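PDB 3CEB: D-aminoacid aminotransferase-like PLP-dependent enzyme from Haemophilus somnus, which probably acts as a pyridoxal-phosphate-dependent enzyme of the class IV aminotransferase family, putatively as a 4-amino-4-deoxychorismate lyase. Local coordinates for residues A[82-90]-A[185-193]; A[127-138]-A[150-160]. One frame throughout, in Å; residues are numbered along the deposited sequence.

Contact 1 and contact 2, with centres about 14 Å apart, approach the pyridoxal phosphate carried by the modified lysine at position 103. From contact 2, D133 OD2 binds the pyridine N1, while T158 OG1 and the backbone N of Q159 bind phosphate oxygens; from contact 1, the backbone N of A190 binds another phosphate oxygen. N189 joins the two directly: its ND2 lies 2.9 Å from I136 O and its O lies 2.9 Å from Q159 NE2, both probable hydrogen bonds. Packing adds to this, with Y87 OH 3.4 Å from I136 CD1 and L187 CD2 3.6 Å from C134 SG. The cofactor is thus held at both its ring nitrogen and its phosphate.

Contact 1: A[82-90]-A[185-193]; sequences YQQKVYRTF and IRLINAMNG. With GOL (glycerol), chain G.
Y87 reaches across from 82-90 to the end of strand 185-188 and the turn after it. With CG anti to the carbonyl carbon (chi1 -57°), its ring lies across L187. Y87 CB stands 3.8 Å from glycerol O3 and 4.0 Å from L187 CG; Y87 CG and Y87 CD1 both lie 3.6 Å from L187 CD2, a CH-pi contact over one ring face. Farther out, Y87 CE1 meets N192 OD1 at 3.8 Å, in plane at the ring edge. At the tip, Y87 OH shares a water with Y82 OH and N192 ND2, which links the segments through solvent. N192 ND2 also binds N189 OD1 at 2.7 Å. That oxygen accepts M191 N from the opposite face of its plane, closing an Asx turn within the type I beta turn N189-N192, which presents the A190 backbone to the cofactor phosphate. The glycerol, probably from the crystallisation liquor, bridges the backbones: its O3 donates to Y87 O and accepts from L187 N, and its O2 takes Y87 N at 2.8 Å. The aromatic residues flanking Y87 along the chain are each met over one face: Y82 by the selenium of selenomethionine M191, 5.0 Å from the ring centroid, a Met-aromatic contact, and F90 by I185 CG2, 3.6 Å from F90 CD1. Edge strand 185-188 pairs with strand 138-143, where F90 rests on L139 and I185 on F141; Y87 and I185 also touch strand 122-127.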
loop_
_atom_site.group_PDB
_atom_site.type_symbol
_atom_site.label_atom_id
_atom_site.label_comp_id
_atom_site.label_asym_id
_atom_site.label_seq_id
_atom_site.Cartn_x
_atom_site.Cartn_y
_atom_site.Cartn_z
ATOM N N TYR A 82 -11.070 -11.716 3.176
ATOM C CA TYR A 82 -10.671 -10.544 3.943
ATOM C C TYR A 82 -11.848 -9.974 4.721
ATOM O O TYR A 82 -12.960 -9.923 4.208
ATOM C CB TYR A 82 -10.055 -9.479 3.018
ATOM C CG TYR A 82 -9.592 -8.239 3.768
ATOM C CD1 TYR A 82 -8.351 -8.198 4.404
ATOM C CD2 TYR A 82 -10.394 -7.117 3.842
ATOM C CE1 TYR A 82 -7.943 -7.060 5.110
ATOM C CE2 TYR A 82 -9.999 -5.988 4.529
ATOM C CZ TYR A 82 -8.785 -5.952 5.168
ATOM O OH TYR A 82 -8.438 -4.809 5.860
ATOM N N GLN A 83 -11.599 -9.566 5.963
ATOM C CA GLN A 83 -12.624 -8.904 6.761
ATOM C C GLN A 83 -12.116 -7.497 7.037
ATOM O O GLN A 83 -10.931 -7.293 7.265
ATOM C CB GLN A 83 -12.852 -9.662 8.045
ATOM C CG GLN A 83 -13.385 -11.041 7.869
ATOM C CD GLN A 83 -14.821 -11.146 8.258
ATOM O OE1 GLN A 83 -15.228 -10.557 9.237
ATOM N NE2 GLN A 83 -15.594 -11.917 7.526
ATOM N N GLN A 84 -13.018 -6.527 6.959
ATOM C CA GLN A 84 -12.678 -5.124 7.146
ATOM C C GLN A 84 -12.014 -5.001 8.531
ATOM O O GLN A 84 -12.328 -5.724 9.469
ATOM C CB GLN A 84 -13.918 -4.200 6.954
ATOM C CG GLN A 84 -13.609 -2.761 6.452
ATOM N N LYS A 85 -11.026 -4.133 8.616
ATOM C CA LYS A 85 -10.338 -3.897 9.858
ATOM C C LYS A 85 -10.343 -2.406 10.156
ATOM O O LYS A 85 -10.455 -1.581 9.251
ATOM C CB LYS A 85 -8.914 -4.405 9.778
ATOM C CG LYS A 85 -8.754 -5.897 9.922
ATOM C CD LYS A 85 -7.275 -6.315 9.727
ATOM C CE LYS A 85 -7.021 -7.677 10.382
ATOM N NZ LYS A 85 -5.655 -8.187 10.155
ATOM N N VAL A 86 -10.250 -2.099 11.447
ATOM C CA VAL A 86 -10.312 -0.744 11.956
ATOM C C VAL A 86 -8.932 -0.339 12.495
ATOM O O VAL A 86 -8.379 -0.968 13.415
ATOM C CB VAL A 86 -11.408 -0.611 13.106
ATOM C CG1 VAL A 86 -12.747 -1.184 12.653
ATOM C CG2 VAL A 86 -10.950 -1.327 14.451
ATOM N N TYR A 87 -8.366 0.712 11.926
ATOM C CA TYR A 87 -7.125 1.228 12.468
ATOM C C TYR A 87 -7.332 2.650 12.921
ATOM O O TYR A 87 -7.485 3.520 12.078
ATOM C CB TYR A 87 -5.998 1.192 11.443
ATOM C CG TYR A 87 -5.730 -0.184 10.880
ATOM C CD1 TYR A 87 -6.406 -0.640 9.774
ATOM C CD2 TYR A 87 -4.797 -1.030 11.455
ATOM C CE1 TYR A 87 -6.161 -1.915 9.247
ATOM C CE2 TYR A 87 -4.548 -2.308 10.934
ATOM C CZ TYR A 87 -5.225 -2.746 9.833
ATOM O OH TYR A 87 -4.969 -4.000 9.294
ATOM N N ARG A 88 -7.263 2.891 14.232
ATOM C CA ARG A 88 -7.522 4.221 14.792
ATOM C C ARG A 88 -6.389 4.928 15.548
ATOM O O ARG A 88 -6.415 6.138 15.695
ATOM C CB ARG A 88 -8.725 4.127 15.724
ATOM C CG ARG A 88 -10.015 4.165 14.960
ATOM C CD ARG A 88 -11.057 3.468 15.708
ATOM N NE ARG A 88 -12.369 3.644 15.093
ATOM C CZ ARG A 88 -13.398 2.847 15.373
ATOM N NH1 ARG A 88 -13.213 1.825 16.199
ATOM N NH2 ARG A 88 -14.588 3.036 14.816
ATOM N N THR A 89 -5.435 4.173 16.074
ATOM C CA THR A 89 -4.364 4.743 16.881
ATOM C C THR A 89 -3.086 4.302 16.260
ATOM O O THR A 89 -3.009 3.196 15.719
ATOM C CB THR A 89 -4.421 4.306 18.347
ATOM O OG1 THR A 89 -4.434 2.884 18.406
ATOM C CG2 THR A 89 -5.652 4.825 19.020
ATOM N N PHE A 90 -2.102 5.204 16.293
ATOM C CA PHE A 90 -0.813 5.042 15.592
ATOM C C PHE A 90 0.389 5.462 16.420
ATOM O O PHE A 90 0.488 6.587 16.829
ATOM C CB PHE A 90 -0.836 5.863 14.297
ATOM C CG PHE A 90 -1.901 5.425 13.327
ATOM C CD1 PHE A 90 -3.184 5.857 13.452
ATOM C CD2 PHE A 90 -1.605 4.571 12.299
ATOM C CE1 PHE A 90 -4.145 5.438 12.578
ATOM C CE2 PHE A 90 -2.557 4.171 11.430
ATOM C CZ PHE A 90 -3.824 4.596 11.567
ATOM N N ILE A 185 -6.168 10.664 12.381
ATOM C CA ILE A 185 -5.231 9.909 11.557
ATOM C C ILE A 185 -5.875 8.630 11.069
ATOM O O ILE A 185 -6.573 7.956 11.823
ATOM C CB ILE A 185 -3.969 9.439 12.363
ATOM C CG1 ILE A 185 -3.364 10.594 13.182
ATOM C CG2 ILE A 185 -2.926 8.783 11.417
ATOM C CD1 ILE A 185 -2.089 10.239 13.882
ATOM N N ARG A 186 -5.643 8.274 9.816
ATOM C CA ARG A 186 -6.137 7.003 9.313
ATOM C C ARG A 186 -5.187 6.383 8.337
ATOM O O ARG A 186 -4.297 7.055 7.806
ATOM C CB ARG A 186 -7.486 7.143 8.623
ATOM C CG ARG A 186 -8.624 7.283 9.576
ATOM C CD ARG A 186 -9.914 7.113 8.823
ATOM N NE ARG A 186 -10.974 7.970 9.356
ATOM C CZ ARG A 186 -12.184 8.100 8.803
ATOM N NH1 ARG A 186 -12.473 7.403 7.701
ATOM N NH2 ARG A 186 -13.096 8.923 9.349
ATOM N N LEU A 187 -5.342 5.092 8.118
ATOM C CA LEU A 187 -4.598 4.433 7.099
ATOM C C LEU A 187 -5.304 4.216 5.780
ATOM O O LEU A 187 -6.472 4.070 5.722
ATOM C CB LEU A 187 -3.887 3.203 7.636
ATOM C CG LEU A 187 -4.503 1.835 7.814
ATOM C CD1 LEU A 187 -4.981 1.254 6.571
ATOM C CD2 LEU A 187 -3.470 1.007 8.372
ATOM N N ILE A 188 -4.567 4.247 4.707
ATOM C CA ILE A 188 -5.130 3.871 3.404
ATOM C C ILE A 188 -4.206 2.844 2.712
ATOM O O ILE A 188 -2.976 2.923 2.796
ATOM C CB ILE A 188 -5.322 5.077 2.438
ATOM C CG1 ILE A 188 -4.008 5.827 2.257
ATOM C CG2 ILE A 188 -6.435 6.011 2.860
ATOM C CD1 ILE A 188 -4.101 6.864 1.097
ATOM N N ASN A 189 -4.806 1.858 2.064
ATOM C CA ASN A 189 -4.031 0.984 1.213
ATOM C C ASN A 189 -4.997 0.232 0.315
ATOM O O ASN A 189 -6.208 0.558 0.293
ATOM C CB ASN A 189 -3.084 0.047 1.995
ATOM C CG ASN A 189 -3.826 -0.903 2.925
ATOM O OD1 ASN A 189 -5.039 -1.108 2.807
ATOM N ND2 ASN A 189 -3.093 -1.505 3.830
ATOM N N ALA A 190 -4.483 -0.735 -0.445
ATOM C CA ALA A 190 -5.350 -1.438 -1.424
ATOM C C ALA A 190 -6.606 -1.988 -0.730
ATOM O O ALA A 190 -7.698 -1.999 -1.334
ATOM C CB ALA A 190 -4.594 -2.549 -2.158
HETATM N N MSE A 191 -6.465 -2.392 0.541
HETATM C CA MSE A 191 -7.567 -3.060 1.278
HETATM C C MSE A 191 -8.359 -2.100 2.146
HETATM O O MSE A 191 -9.319 -2.508 2.753
HETATM C CB MSE A 191 -7.038 -4.175 2.194
HETATM C CG MSE A 191 -6.166 -5.218 1.505
HETATM SE SE MSE A 191 -7.102 -6.130 0.075
HETATM C CE MSE A 191 -8.554 -6.908 1.065
ATOM N N ASN A 192 -7.915 -0.849 2.235
ATOM C CA ASN A 192 -8.516 0.157 3.091
ATOM C C ASN A 192 -8.667 1.475 2.372
ATOM O O ASN A 192 -7.757 2.269 2.275
ATOM C CB ASN A 192 -7.683 0.413 4.328
ATOM C CG ASN A 192 -7.585 -0.771 5.233
ATOM O OD1 ASN A 192 -8.285 -0.842 6.236
ATOM N ND2 ASN A 192 -6.717 -1.711 4.898
ATOM N N GLY A 193 -9.860 1.677 1.851
ATOM C CA GLY A 193 -10.193 2.871 1.142
ATOM C C GLY A 193 -10.613 3.960 2.087
ATOM O O GLY A 193 -10.487 3.855 3.312
HETATM C C1 GOL G . -10.338 1.182 8.067
HETATM O O1 GOL G . -10.434 1.400 6.684
HETATM C C2 GOL G . -10.020 2.471 8.837
HETATM O O2 GOL G . -10.075 2.088 10.213
HETATM C C3 GOL G . -8.673 3.088 8.347
HETATM O O3 GOL G . -7.846 3.704 9.346
HETATM O O HOH W 1 -6.098 -4.304 6.572
#

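Contact 2: A[127-138]-A[150-160]; sequences RQGKVTDCSIGN and PDKPLLEGTQR
P150 opens the segment by setting its CB 3.3 Å from V131 O, with its ring lying against the V131-T132 backbone. Two residues on, K152 O comes up to the T132 methyl, CG2. P153 follows, and its CB touches both D133 OD1 and N138 ND2. Next, the D133 carboxylate grips two successive amides. L154 N binds D133 OD1 at 2.8 Å, approaching from above the carboxylate plane, and L155 N binds D133 OD2 at 2.9 Å on its syn side. This probably helps to hold in place the carboxylate that faces the cofactor nitrogen. The L154 side chain leans over T132, its CG 3.5 Å from T132 OG1, and its CD2 reaches R127 CD at 3.7 Å; T132 OG1 itself bonds to I125 O. At the next residue, L155 O receives N138 ND2 at 2.8 Å in a nearly straight bond (N-H...O 167°). N138 OD1 takes a weak bond from the N of G157, the N-cap residue of helix 158-165, whose first turn faces the cofactor phosphate, and a water bridges N138 OD1 to R160 N. Extended from CG to NE, the R160 chain carries NH2 back to P150 O at 2.8 Å, with P153 CG over one guanidinium face. Helix 158-165 begins beside strands 138-143 and 185-188, with N138 and R160 both on I188, while L155 and T158 pack on helix 21-35 and L154 on strand 122-127.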
loop_
_atom_site.group_PDB
_atom_site.type_symbol
_atom_site.label_atom_id
_atom_site.label_comp_id
_atom_site.label_asym_id
_atom_site.label_seq_id
_atom_site.Cartn_x
_atom_site.Cartn_y
_atom_site.Cartn_z
ATOM N N ARG A 127 10.700 9.434 9.439
ATOM C CA ARG A 127 11.979 9.305 8.772
ATOM C C ARG A 127 12.511 10.676 8.407
ATOM O O ARG A 127 11.908 11.403 7.606
ATOM C CB ARG A 127 11.792 8.471 7.502
ATOM C CG ARG A 127 13.042 8.262 6.648
ATOM C CD ARG A 127 12.717 7.685 5.277
ATOM N NE ARG A 127 13.929 7.513 4.499
ATOM C CZ ARG A 127 14.522 8.477 3.799
ATOM N NH1 ARG A 127 13.990 9.675 3.746
ATOM N NH2 ARG A 127 15.639 8.248 3.137
ATOM N N GLN A 128 13.653 11.014 9.000
ATOM C CA GLN A 128 14.343 12.246 8.677
ATOM C C GLN A 128 13.398 13.412 8.851
ATOM O O GLN A 128 13.279 14.255 7.979
ATOM C CB GLN A 128 14.895 12.169 7.248
ATOM C CG GLN A 128 16.180 11.327 7.214
ATOM C CD GLN A 128 16.723 11.013 5.810
ATOM O OE1 GLN A 128 16.786 11.880 4.937
ATOM N NE2 GLN A 128 17.141 9.759 5.609
ATOM N N GLY A 129 12.684 13.380 9.977
ATOM C CA GLY A 129 11.823 14.468 10.468
ATOM C C GLY A 129 10.417 14.470 9.885
ATOM O O GLY A 129 9.548 15.265 10.278
ATOM N N LYS A 130 10.186 13.570 8.937
ATOM C CA LYS A 130 8.941 13.589 8.196
ATOM C C LYS A 130 8.076 12.379 8.505
ATOM O O LYS A 130 8.575 11.284 8.795
ATOM C CB LYS A 130 9.235 13.776 6.694
ATOM C CG LYS A 130 10.306 14.847 6.451
ATOM C CD LYS A 130 10.344 15.501 5.102
ATOM C CE LYS A 130 11.828 15.791 4.725
ATOM N N VAL A 131 6.766 12.625 8.521
ATOM C CA VAL A 131 5.775 11.567 8.649
ATOM C C VAL A 131 5.705 10.892 7.276
ATOM O O VAL A 131 5.530 11.558 6.243
ATOM C CB VAL A 131 4.368 12.115 8.997
ATOM C CG1 VAL A 131 3.333 10.973 9.048
ATOM C CG2 VAL A 131 4.416 12.893 10.278
ATOM N N THR A 132 5.865 9.574 7.266
ATOM C CA THR A 132 5.826 8.810 6.028
ATOM C C THR A 132 4.660 7.848 6.042
ATOM O O THR A 132 3.525 8.262 5.883
ATOM C CB THR A 132 7.174 8.130 5.736
ATOM O OG1 THR A 132 7.493 7.174 6.768
ATOM C CG2 THR A 132 8.288 9.222 5.639
ATOM N N ASP A 133 4.935 6.573 6.235
ATOM C CA ASP A 133 3.915 5.547 6.138
ATOM C C ASP A 133 3.666 4.812 7.459
ATOM O O ASP A 133 4.464 4.942 8.396
ATOM C CB ASP A 133 4.364 4.486 5.130
ATOM C CG ASP A 133 4.607 5.028 3.698
ATOM O OD1 ASP A 133 4.617 6.252 3.424
ATOM O OD2 ASP A 133 4.806 4.166 2.809
ATOM N N CYS A 134 2.580 4.025 7.527
ATOM C CA CYS A 134 2.462 3.009 8.573
ATOM C C CYS A 134 3.086 1.723 7.976
ATOM O O CYS A 134 3.603 1.767 6.869
ATOM C CB CYS A 134 1.028 2.780 9.074
ATOM S SG CYS A 134 -0.111 2.094 7.901
ATOM N N SER A 135 3.066 0.600 8.703
ATOM C CA SER A 135 3.805 -0.585 8.247
ATOM C C SER A 135 3.144 -1.220 7.059
ATOM O O SER A 135 3.825 -1.841 6.259
ATOM C CB SER A 135 3.948 -1.663 9.317
ATOM O OG SER A 135 2.816 -2.508 9.329
ATOM N N ILE A 136 1.825 -1.060 6.927
ATOM C CA ILE A 136 1.086 -1.730 5.825
ATOM C C ILE A 136 0.444 -0.766 4.823
ATOM O O ILE A 136 -0.180 -1.197 3.872
ATOM C CB ILE A 136 -0.026 -2.700 6.317
ATOM C CG1 ILE A 136 -1.134 -1.906 6.992
ATOM C CG2 ILE A 136 0.520 -3.798 7.223
ATOM C CD1 ILE A 136 -2.272 -2.798 7.589
ATOM N N GLY A 137 0.571 0.539 5.015
ATOM C CA GLY A 137 -0.086 1.465 4.096
ATOM C C GLY A 137 0.395 2.884 4.242
ATOM O O GLY A 137 1.342 3.170 4.999
ATOM N N ASN A 138 -0.213 3.772 3.474
ATOM C CA ASN A 138 0.073 5.169 3.613
ATOM C C ASN A 138 -0.826 5.778 4.718
ATOM O O ASN A 138 -1.736 5.137 5.238
ATOM C CB ASN A 138 -0.124 5.912 2.280
ATOM C CG ASN A 138 0.811 5.426 1.191
ATOM O OD1 ASN A 138 0.361 4.909 0.160
ATOM N ND2 ASN A 138 2.119 5.571 1.410
ATOM N N PRO A 150 1.143 12.769 3.231
ATOM C CA PRO A 150 2.533 13.200 3.046
ATOM C C PRO A 150 2.990 13.178 1.605
ATOM O O PRO A 150 2.803 12.162 0.921
ATOM C CB PRO A 150 3.311 12.148 3.828
ATOM C CG PRO A 150 2.355 11.654 4.811
ATOM C CD PRO A 150 1.042 11.687 4.222
ATOM N N ASP A 151 3.571 14.273 1.131
ATOM C CA ASP A 151 4.043 14.287 -0.259
ATOM C C ASP A 151 5.239 13.362 -0.449
ATOM O O ASP A 151 5.479 12.970 -1.568
ATOM C CB ASP A 151 4.300 15.705 -0.869
ATOM C CG ASP A 151 5.454 16.429 -0.223
ATOM O OD1 ASP A 151 5.907 15.944 0.844
ATOM O OD2 ASP A 151 5.896 17.483 -0.749
ATOM N N LYS A 152 5.941 12.977 0.629
ATOM C CA LYS A 152 7.088 11.998 0.532
ATOM C C LYS A 152 6.935 10.722 1.318
ATOM O O LYS A 152 7.598 10.531 2.317
ATOM C CB LYS A 152 8.385 12.597 1.043
ATOM C CG LYS A 152 9.352 12.926 -0.056
ATOM C CD LYS A 152 8.612 13.452 -1.316
ATOM C CE LYS A 152 9.592 13.751 -2.461
ATOM N NZ LYS A 152 8.865 14.027 -3.726
ATOM N N PRO A 153 6.082 9.828 0.860
ATOM C CA PRO A 153 5.848 8.611 1.617
ATOM C C PRO A 153 6.997 7.626 1.402
ATOM O O PRO A 153 7.859 7.882 0.576
ATOM C CB PRO A 153 4.596 8.072 0.972
ATOM C CG PRO A 153 4.803 8.474 -0.511
ATOM C CD PRO A 153 5.436 9.819 -0.465
ATOM N N LEU A 154 7.025 6.511 2.115
ATOM C CA LEU A 154 8.060 5.531 1.829
ATOM C C LEU A 154 7.670 4.940 0.486
ATOM O O LEU A 154 8.467 4.900 -0.430
ATOM C CB LEU A 154 8.112 4.425 2.874
ATOM C CG LEU A 154 8.396 4.854 4.300
ATOM C CD1 LEU A 154 8.463 3.648 5.262
ATOM C CD2 LEU A 154 9.696 5.715 4.315
ATOM N N LEU A 155 6.431 4.452 0.397
ATOM C CA LEU A 155 5.927 3.836 -0.846
ATOM C C LEU A 155 4.768 4.630 -1.437
ATOM O O LEU A 155 3.867 5.028 -0.718
ATOM C CB LEU A 155 5.437 2.388 -0.596
ATOM C CG LEU A 155 5.007 1.554 -1.834
ATOM C CD1 LEU A 155 6.126 1.401 -2.859
ATOM C CD2 LEU A 155 4.485 0.181 -1.439
ATOM N N GLU A 156 4.775 4.841 -2.740
ATOM C CA GLU A 156 3.635 5.447 -3.379
ATOM C C GLU A 156 2.518 4.424 -3.577
ATOM O O GLU A 156 2.471 3.672 -4.575
ATOM C CB GLU A 156 4.031 6.037 -4.714
ATOM C CG GLU A 156 4.872 7.266 -4.573
ATOM C CD GLU A 156 5.277 7.808 -5.895
ATOM O OE1 GLU A 156 4.701 7.405 -6.906
ATOM O OE2 GLU A 156 6.166 8.647 -5.937
ATOM N N GLY A 157 1.585 4.423 -2.646
ATOM C CA GLY A 157 0.492 3.452 -2.702
ATOM C C GLY A 157 -0.448 3.577 -3.886
ATOM O O GLY A 157 -0.629 4.658 -4.466
ATOM N N THR A 158 -1.063 2.455 -4.248
ATOM C CA THR A 158 -1.988 2.503 -5.351
ATOM C C THR A 158 -3.221 3.232 -4.835
ATOM O O THR A 158 -3.788 4.046 -5.531
ATOM C CB THR A 158 -2.327 1.116 -5.943
ATOM O OG1 THR A 158 -2.838 0.259 -4.922
ATOM C CG2 THR A 158 -1.103 0.456 -6.585
ATOM N N GLN A 159 -3.603 3.010 -3.589
ATOM C CA GLN A 159 -4.854 3.606 -3.097
ATOM C C GLN A 159 -4.656 5.125 -3.010
ATOM O O GLN A 159 -5.488 5.942 -3.410
ATOM C CB GLN A 159 -5.196 3.015 -1.721
ATOM C CG GLN A 159 -6.529 3.496 -1.090
ATOM C CD GLN A 159 -7.708 2.973 -1.848
ATOM O OE1 GLN A 159 -8.384 3.729 -2.536
ATOM N NE2 GLN A 159 -7.925 1.659 -1.787
ATOM N N ARG A 160 -3.503 5.478 -2.473
ATOM C CA ARG A 160 -3.089 6.862 -2.366
ATOM C C ARG A 160 -3.116 7.493 -3.757
ATOM O O ARG A 160 -3.650 8.580 -3.941
ATOM C CB ARG A 160 -1.684 6.920 -1.757
ATOM C CG ARG A 160 -0.993 8.283 -1.767
ATOM C CD ARG A 160 0.456 8.127 -1.303
ATOM N NE ARG A 160 1.131 9.401 -1.053
ATOM C CZ ARG A 160 1.704 10.120 -1.996
ATOM N NH1 ARG A 160 1.664 9.725 -3.245
ATOM N NH2 ARG A 160 2.270 11.255 -1.685
HETATM O O HOH W 2 -2.064 3.953 -0.408
#